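Local atomic coordinates of uncharacterized protein (Silicibacter pomeroyi DSS-3, PDB entry 2RE3), a protein that is of unknown function but belongs to the DUF1285 family and is possibly involved in signal transduction. Residues I22-W33 and L66-E74; A94-E102 and T113-S121. One frame throughout, in Å; residues are numbered along the deposited sequence.

Contact 1 comes first along the chain and closes before contact 2 opens; their centres lie about 17 Å apart. Contact 1 (22-33 with 66-74) belongs mainly to the N-terminal DUF1285 part and lays a loop over the end of helix 61-68 and strand 71-74, an outermost strand of the first six-stranded mixed sheet. Contact 2 (94-102 with 113-121) belongs to the C-terminal part and is a hairpin of the second such sheet. Both sheets share one strand topology, 37-45 beside 86-91 matching 96-104 beside 151-155, consistent with a fold built of repeated structural motifs. The two contacts touch: Leu71 CD1 packs 3.8 Å from Phe96 CZ, and Ser68 meets Phe96 and Val118, joining the two sheet regions.

Contact 1: I22-W33 and L66-E74; sequences IKSKGPAPVHLW and LFSSILKRE
Ala28 N donates to Ser69 O across 2.9 Å with a nearly straight N-H...O angle of 170°, which brings the loop 22-33 alongside the type I turn Ser68-Leu71 where Pro27 and Ser69 are neighbours. Before this bond, Ile22 crosses Phe67 at about a right angle, its CD1 3.6 Å from Phe67 CE1. The same methyl also meets Ile70 CD1, while CG2 of Ile22 slides past the CD1 branch of Leu66. Gly26 O approaches Ser69 CB, and the Ser69 hydroxyl is committed to Leu66 O (2.6 Å between OG and O) in the carbonyl plane, on a lone pair; this fixes the rotation of Ser69. Beyond the bond, Ala28 CB rests on Ile70 CG2. The segment 66-74 thus passes from helix 61-68 through a turn into strand 71-74, whose far side pairs with strand 77-81, so the loop runs along an outermost strand of its sheet. There Val30 turns CG1 to Ile70 and CG2 to Lys72 CB, 3.8 Å from the latter. The Lys72 chain is extended throughout, with CG anti to the backbone N (chi1 -176°), and this carries CE over one face of the His31 ring, 3.7 Å from its centroid and 25° off the normal, a CH-pi contact. Its NZ then donates to Val30 O at 3.1 Å, while Trp33 N reaches that oxygen from the opposite face of the carbonyl plane; Trp33 O lies 2.6 Å from NZ. A water in the plane of the His31 ring links NE2 to Arg73 N, accepting from the latter.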
# COMPACT_ATOMS: atom_id res chain seq x y z
N ILE A 22 -14.71 -12.23 -11.30
CA ILE A 22 -13.54 -12.55 -10.48
C ILE A 22 -13.92 -13.49 -9.33
O ILE A 22 -14.99 -13.40 -8.75
CB ILE A 22 -12.91 -11.29 -9.82
CG1 ILE A 22 -12.69 -10.16 -10.80
CG2 ILE A 22 -11.55 -11.63 -9.18
CD1 ILE A 22 -12.52 -8.85 -10.13
N LYS A 23 -13.05 -14.43 -9.02
CA LYS A 23 -13.10 -15.09 -7.71
C LYS A 23 -11.67 -15.10 -7.18
O LYS A 23 -10.71 -15.26 -7.93
CB LYS A 23 -13.69 -16.52 -7.77
CG LYS A 23 -15.20 -16.59 -8.11
CD LYS A 23 -16.09 -16.18 -6.95
CE LYS A 23 -17.55 -16.17 -7.36
NZ LYS A 23 -17.86 -15.07 -8.30
N SER A 24 -11.55 -14.88 -5.89
CA SER A 24 -10.25 -14.84 -5.28
C SER A 24 -10.35 -15.41 -3.90
O SER A 24 -11.27 -15.07 -3.15
CB SER A 24 -9.77 -13.40 -5.19
OG SER A 24 -10.47 -12.72 -4.17
N LYS A 25 -9.42 -16.27 -3.55
CA LYS A 25 -9.27 -16.66 -2.15
C LYS A 25 -8.17 -15.79 -1.55
O LYS A 25 -7.79 -15.98 -0.39
CB LYS A 25 -8.84 -18.15 -2.01
CG LYS A 25 -9.97 -19.21 -2.09
CD LYS A 25 -9.53 -20.53 -2.79
CE LYS A 25 -10.11 -21.80 -2.14
NZ LYS A 25 -9.18 -22.30 -1.06
N GLY A 26 -7.60 -14.86 -2.32
CA GLY A 26 -6.39 -14.17 -1.87
C GLY A 26 -5.73 -13.42 -2.99
O GLY A 26 -6.26 -13.40 -4.11
N PRO A 27 -4.55 -12.80 -2.72
CA PRO A 27 -3.83 -12.02 -3.74
C PRO A 27 -3.41 -12.91 -4.90
O PRO A 27 -2.82 -13.95 -4.69
CB PRO A 27 -2.63 -11.42 -2.99
CG PRO A 27 -2.54 -12.10 -1.68
CD PRO A 27 -3.82 -12.85 -1.43
N ALA A 28 -3.77 -12.50 -6.10
CA ALA A 28 -3.65 -13.32 -7.28
C ALA A 28 -2.22 -13.20 -7.80
O ALA A 28 -1.56 -12.20 -7.55
CB ALA A 28 -4.66 -12.89 -8.36
N PRO A 29 -1.73 -14.24 -8.50
CA PRO A 29 -0.36 -14.28 -9.02
C PRO A 29 -0.28 -13.54 -10.34
O PRO A 29 0.03 -14.11 -11.41
CB PRO A 29 -0.11 -15.77 -9.17
CG PRO A 29 -1.50 -16.32 -9.57
CD PRO A 29 -2.49 -15.47 -8.79
N VAL A 30 -0.54 -12.25 -10.25
CA VAL A 30 -0.77 -11.43 -11.42
C VAL A 30 0.45 -11.31 -12.31
O VAL A 30 0.30 -10.95 -13.48
CB VAL A 30 -1.26 -10.04 -11.03
CG1 VAL A 30 -2.73 -10.14 -10.45
CG2 VAL A 30 -0.30 -9.40 -10.05
N HIS A 31 1.65 -11.60 -11.79
CA HIS A 31 2.84 -11.51 -12.61
C HIS A 31 3.09 -12.76 -13.44
O HIS A 31 4.06 -12.81 -14.18
CB HIS A 31 4.06 -11.09 -11.79
CG HIS A 31 4.00 -9.66 -11.31
ND1 HIS A 31 4.52 -8.61 -12.02
CD2 HIS A 31 3.45 -9.12 -10.19
CE1 HIS A 31 4.32 -7.48 -11.35
NE2 HIS A 31 3.66 -7.76 -10.25
N LEU A 32 2.18 -13.73 -13.36
CA LEU A 32 2.18 -14.82 -14.32
C LEU A 32 1.47 -14.42 -15.62
O LEU A 32 1.66 -15.07 -16.65
CB LEU A 32 1.48 -16.05 -13.78
CG LEU A 32 2.19 -16.87 -12.71
CD1 LEU A 32 1.21 -17.97 -12.28
CD2 LEU A 32 3.49 -17.44 -13.23
N TRP A 33 0.70 -13.33 -15.55
CA TRP A 33 -0.24 -12.99 -16.60
C TRP A 33 0.16 -11.75 -17.39
O TRP A 33 0.56 -10.74 -16.82
CB TRP A 33 -1.63 -12.79 -16.00
CG TRP A 33 -2.09 -13.94 -15.18
CD1 TRP A 33 -1.77 -15.26 -15.36
CD2 TRP A 33 -2.94 -13.89 -14.02
NE1 TRP A 33 -2.37 -16.04 -14.40
CE2 TRP A 33 -3.10 -15.22 -13.56
CE3 TRP A 33 -3.59 -12.87 -13.34
CZ2 TRP A 33 -3.87 -15.54 -12.44
CZ3 TRP A 33 -4.36 -13.19 -12.25
CH2 TRP A 33 -4.50 -14.51 -11.81
N LEU A 66 -11.69 -7.68 -3.34
CA LEU A 66 -11.71 -8.51 -4.53
C LEU A 66 -10.90 -7.87 -5.65
O LEU A 66 -10.00 -8.50 -6.20
CB LEU A 66 -13.18 -8.75 -4.96
CG LEU A 66 -13.48 -9.84 -5.98
CD1 LEU A 66 -13.12 -11.21 -5.38
CD2 LEU A 66 -14.97 -9.82 -6.43
N PHE A 67 -11.18 -6.60 -5.97
CA PHE A 67 -10.42 -5.94 -7.02
C PHE A 67 -8.97 -5.75 -6.59
O PHE A 67 -8.09 -5.75 -7.42
CB PHE A 67 -11.01 -4.58 -7.41
CG PHE A 67 -12.23 -4.66 -8.25
CD1 PHE A 67 -12.20 -5.29 -9.48
CD2 PHE A 67 -13.42 -4.08 -7.85
CE1 PHE A 67 -13.33 -5.36 -10.26
CE2 PHE A 67 -14.54 -4.14 -8.63
CZ PHE A 67 -14.49 -4.79 -9.85
N SER A 68 -8.75 -5.54 -5.30
CA SER A 68 -7.40 -5.29 -4.80
C SER A 68 -6.55 -6.53 -4.97
O SER A 68 -5.34 -6.42 -5.12
CB SER A 68 -7.41 -4.87 -3.32
OG SER A 68 -7.84 -3.51 -3.18
N SER A 69 -7.18 -7.71 -4.92
CA SER A 69 -6.45 -8.96 -5.12
C SER A 69 -5.81 -9.06 -6.52
O SER A 69 -4.87 -9.84 -6.70
CB SER A 69 -7.35 -10.18 -4.87
OG SER A 69 -8.28 -10.45 -5.93
N ILE A 70 -6.29 -8.28 -7.49
CA ILE A 70 -5.74 -8.40 -8.85
C ILE A 70 -4.98 -7.14 -9.29
O ILE A 70 -4.81 -6.88 -10.48
CB ILE A 70 -6.82 -8.82 -9.89
CG1 ILE A 70 -8.02 -7.85 -9.89
CG2 ILE A 70 -7.20 -10.29 -9.63
CD1 ILE A 70 -8.91 -7.94 -11.14
N LEU A 71 -4.54 -6.36 -8.31
CA LEU A 71 -3.72 -5.21 -8.58
C LEU A 71 -2.33 -5.66 -9.02
O LEU A 71 -1.74 -6.60 -8.45
CB LEU A 71 -3.59 -4.36 -7.34
CG LEU A 71 -4.66 -3.30 -7.10
CD1 LEU A 71 -4.58 -2.87 -5.68
CD2 LEU A 71 -4.41 -2.12 -8.05
N LYS A 72 -1.83 -4.99 -10.05
CA LYS A 72 -0.52 -5.24 -10.57
C LYS A 72 0.14 -3.89 -10.89
O LYS A 72 -0.48 -3.00 -11.47
CB LYS A 72 -0.63 -6.08 -11.84
CG LYS A 72 0.70 -6.50 -12.43
CD LYS A 72 0.54 -7.31 -13.73
CE LYS A 72 1.83 -8.13 -14.05
NZ LYS A 72 1.72 -8.93 -15.33
N ARG A 73 1.39 -3.76 -10.50
CA ARG A 73 2.15 -2.58 -10.81
C ARG A 73 3.06 -2.87 -11.99
O ARG A 73 3.76 -3.88 -12.00
CB ARG A 73 3.01 -2.22 -9.60
CG ARG A 73 3.69 -0.90 -9.72
CD ARG A 73 4.68 -0.68 -8.63
NE ARG A 73 5.53 0.43 -8.98
CZ ARG A 73 6.35 1.05 -8.14
NH1 ARG A 73 6.44 0.70 -6.87
NH2 ARG A 73 7.07 2.06 -8.59
N GLU A 74 3.06 -2.01 -13.00
CA GLU A 74 4.07 -2.08 -14.06
C GLU A 74 4.69 -0.71 -14.17
O GLU A 74 3.97 0.29 -14.27
CB GLU A 74 3.45 -2.50 -15.39
CG GLU A 74 2.93 -3.92 -15.33
CD GLU A 74 2.13 -4.35 -16.55
OE1 GLU A 74 1.93 -3.56 -17.50
OE2 GLU A 74 1.69 -5.51 -16.55
O HOH W 1 2.57 -5.97 -8.58

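Contact 2: A94-E102 and T113-S121; sequences APFVAVDVE and TFTTHVGDS
Glu102 and Thr113 form a reciprocal hydrogen-bonded pair, Glu102 N to Thr113 O at 2.8 Å and Thr113 N to Glu102 O at 2.9 Å, part of the backbone ladder that defines the antiparallel hairpin of strands 96-104 and 111-116. A classic beta bulge follows: Val99 N (2.8 Å) and Asp100 N (3.2 Å) both donate to Thr115 O, shifting the register by one, and Thr115 N returns a bond to Asp100 O from above its carbonyl plane. Past the bulge, His117 N meets Val97 O nearly along the C=O axis. The backbone N of Asp120, just after the type I turn Thr116-Gly119, donates to Thr116 OG1.

Among apolar contacts, Val101 and Phe114 lie side by side. Val101 CG2, anti to the backbone N, sits over the Phe114 ring face, 4.0 Å from its centroid and 14° off the normal, and Ala98 CB touches the ring's CD2. Replacing Phe114 by an alanine would probably leave Val101 CG2 and Ala98 CB without the ring they pack on, opening a gap beside them. Phe96 CE1 crosses to Val118 CG2 at 3.6 Å, while His117 CE1 comes to the edge of the Phe96 ring.

Helix 157-164 packs on Val101 and Phe114, strand 151-155 continues the sheet beside strand 96-104, and helix 61-68 meets Val118 and Phe96.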
# COMPACT_ATOMS: atom_id res chain seq x y z
N ALA A 94 -0.71 5.77 -2.89
CA ALA A 94 -0.36 4.36 -2.82
C ALA A 94 -1.64 3.58 -3.03
O ALA A 94 -2.73 4.09 -2.77
CB ALA A 94 0.27 4.03 -1.49
N PRO A 95 -1.53 2.35 -3.55
CA PRO A 95 -2.71 1.50 -3.71
C PRO A 95 -3.34 1.07 -2.38
O PRO A 95 -4.52 0.65 -2.35
CB PRO A 95 -2.18 0.29 -4.47
CG PRO A 95 -0.67 0.30 -4.26
CD PRO A 95 -0.31 1.71 -4.09
N PHE A 96 -2.58 1.18 -1.29
CA PHE A 96 -3.10 0.77 0.03
C PHE A 96 -2.82 1.78 1.12
O PHE A 96 -1.92 2.61 1.00
CB PHE A 96 -2.49 -0.55 0.44
CG PHE A 96 -2.72 -1.68 -0.53
CD1 PHE A 96 -3.99 -2.17 -0.74
CD2 PHE A 96 -1.66 -2.28 -1.17
CE1 PHE A 96 -4.20 -3.22 -1.60
CE2 PHE A 96 -1.86 -3.34 -2.04
CZ PHE A 96 -3.14 -3.81 -2.25
N VAL A 97 -3.61 1.71 2.17
CA VAL A 97 -3.34 2.43 3.38
C VAL A 97 -3.11 1.40 4.49
O VAL A 97 -3.91 0.50 4.65
CB VAL A 97 -4.51 3.34 3.79
CG1 VAL A 97 -4.37 3.77 5.24
CG2 VAL A 97 -4.60 4.56 2.84
N ALA A 98 -2.00 1.55 5.22
CA ALA A 98 -1.72 0.76 6.43
C ALA A 98 -2.52 1.36 7.58
O ALA A 98 -2.30 2.51 7.95
CB ALA A 98 -0.21 0.78 6.77
N VAL A 99 -3.43 0.58 8.15
CA VAL A 99 -4.30 1.07 9.22
C VAL A 99 -3.98 0.54 10.60
O VAL A 99 -4.56 0.98 11.58
CB VAL A 99 -5.77 0.74 8.94
CG1 VAL A 99 -6.23 1.48 7.66
CG2 VAL A 99 -5.96 -0.79 8.88
N ASP A 100 -3.07 -0.41 10.68
CA ASP A 100 -2.67 -0.97 11.95
C ASP A 100 -1.22 -1.39 11.91
O ASP A 100 -0.70 -1.77 10.87
CB ASP A 100 -3.56 -2.17 12.28
CG ASP A 100 -3.66 -2.43 13.76
OD1 ASP A 100 -3.31 -1.52 14.53
OD2 ASP A 100 -4.10 -3.53 14.15
N VAL A 101 -0.54 -1.29 13.04
CA VAL A 101 0.82 -1.80 13.16
C VAL A 101 0.90 -2.49 14.51
O VAL A 101 0.35 -2.00 15.49
CB VAL A 101 1.91 -0.70 13.03
CG1 VAL A 101 1.67 0.43 14.03
CG2 VAL A 101 3.30 -1.31 13.23
N GLU A 102 1.61 -3.61 14.52
CA GLU A 102 1.80 -4.47 15.68
C GLU A 102 3.32 -4.60 15.91
O GLU A 102 4.06 -4.84 14.94
CB GLU A 102 1.17 -5.84 15.37
CG GLU A 102 1.43 -6.94 16.38
CD GLU A 102 1.88 -8.26 15.74
OE1 GLU A 102 1.04 -8.92 15.06
OE2 GLU A 102 3.06 -8.63 15.93
N THR A 113 4.71 -5.55 12.23
CA THR A 113 3.75 -6.13 11.30
C THR A 113 2.58 -5.17 11.05
O THR A 113 1.85 -4.77 11.97
CB THR A 113 3.27 -7.49 11.77
OG1 THR A 113 4.39 -8.36 11.81
CG2 THR A 113 2.23 -8.06 10.80
N PHE A 114 2.42 -4.80 9.79
CA PHE A 114 1.39 -3.86 9.37
C PHE A 114 0.20 -4.61 8.79
O PHE A 114 0.37 -5.66 8.16
CB PHE A 114 1.94 -2.95 8.31
CG PHE A 114 2.94 -1.96 8.80
CD1 PHE A 114 4.27 -2.29 8.87
CD2 PHE A 114 2.56 -0.69 9.16
CE1 PHE A 114 5.19 -1.39 9.31
CE2 PHE A 114 3.48 0.23 9.59
CZ PHE A 114 4.80 -0.13 9.67
N THR A 115 -0.98 -4.06 9.00
CA THR A 115 -2.20 -4.50 8.36
C THR A 115 -2.73 -3.32 7.55
O THR A 115 -2.72 -2.17 8.05
CB THR A 115 -3.22 -4.93 9.41
OG1 THR A 115 -2.67 -6.03 10.14
CG2 THR A 115 -4.57 -5.34 8.77
N THR A 116 -3.14 -3.61 6.30
CA THR A 116 -3.69 -2.64 5.35
C THR A 116 -5.21 -2.58 5.44
O THR A 116 -5.85 -3.43 6.08
CB THR A 116 -3.32 -3.00 3.88
OG1 THR A 116 -3.98 -4.21 3.51
CG2 THR A 116 -1.76 -3.15 3.70
N HIS A 117 -5.81 -1.60 4.77
CA HIS A 117 -7.27 -1.41 4.85
C HIS A 117 -8.07 -2.50 4.13
O HIS A 117 -9.28 -2.54 4.22
CB HIS A 117 -7.67 0.01 4.39
CG HIS A 117 -7.65 0.21 2.90
ND1 HIS A 117 -6.51 0.08 2.13
CD2 HIS A 117 -8.65 0.58 2.04
CE1 HIS A 117 -6.80 0.36 0.87
NE2 HIS A 117 -8.10 0.65 0.78
N VAL A 118 -7.40 -3.37 3.40
CA VAL A 118 -8.09 -4.47 2.74
C VAL A 118 -7.71 -5.80 3.41
O VAL A 118 -7.99 -6.87 2.89
CB VAL A 118 -7.77 -4.47 1.25
CG1 VAL A 118 -8.23 -3.13 0.62
CG2 VAL A 118 -6.25 -4.69 1.01
N GLY A 119 -7.10 -5.72 4.58
CA GLY A 119 -6.88 -6.90 5.37
C GLY A 119 -5.55 -7.60 5.18
O GLY A 119 -5.30 -8.59 5.86
N ASP A 120 -4.68 -7.12 4.28
CA ASP A 120 -3.41 -7.79 4.09
C ASP A 120 -2.40 -7.42 5.18
O ASP A 120 -2.45 -6.34 5.78
CB ASP A 120 -2.80 -7.48 2.73
CG ASP A 120 -3.62 -8.00 1.56
OD1 ASP A 120 -4.22 -9.12 1.65
OD2 ASP A 120 -3.63 -7.27 0.54
N SER A 121 -1.48 -8.33 5.40
CA SER A 121 -0.49 -8.22 6.44
C SER A 121 0.88 -8.06 5.77
O SER A 121 1.18 -8.79 4.83
CB SER A 121 -0.54 -9.52 7.23
OG SER A 121 0.44 -9.54 8.23
O HOH W 2 5.32 -7.95 14.78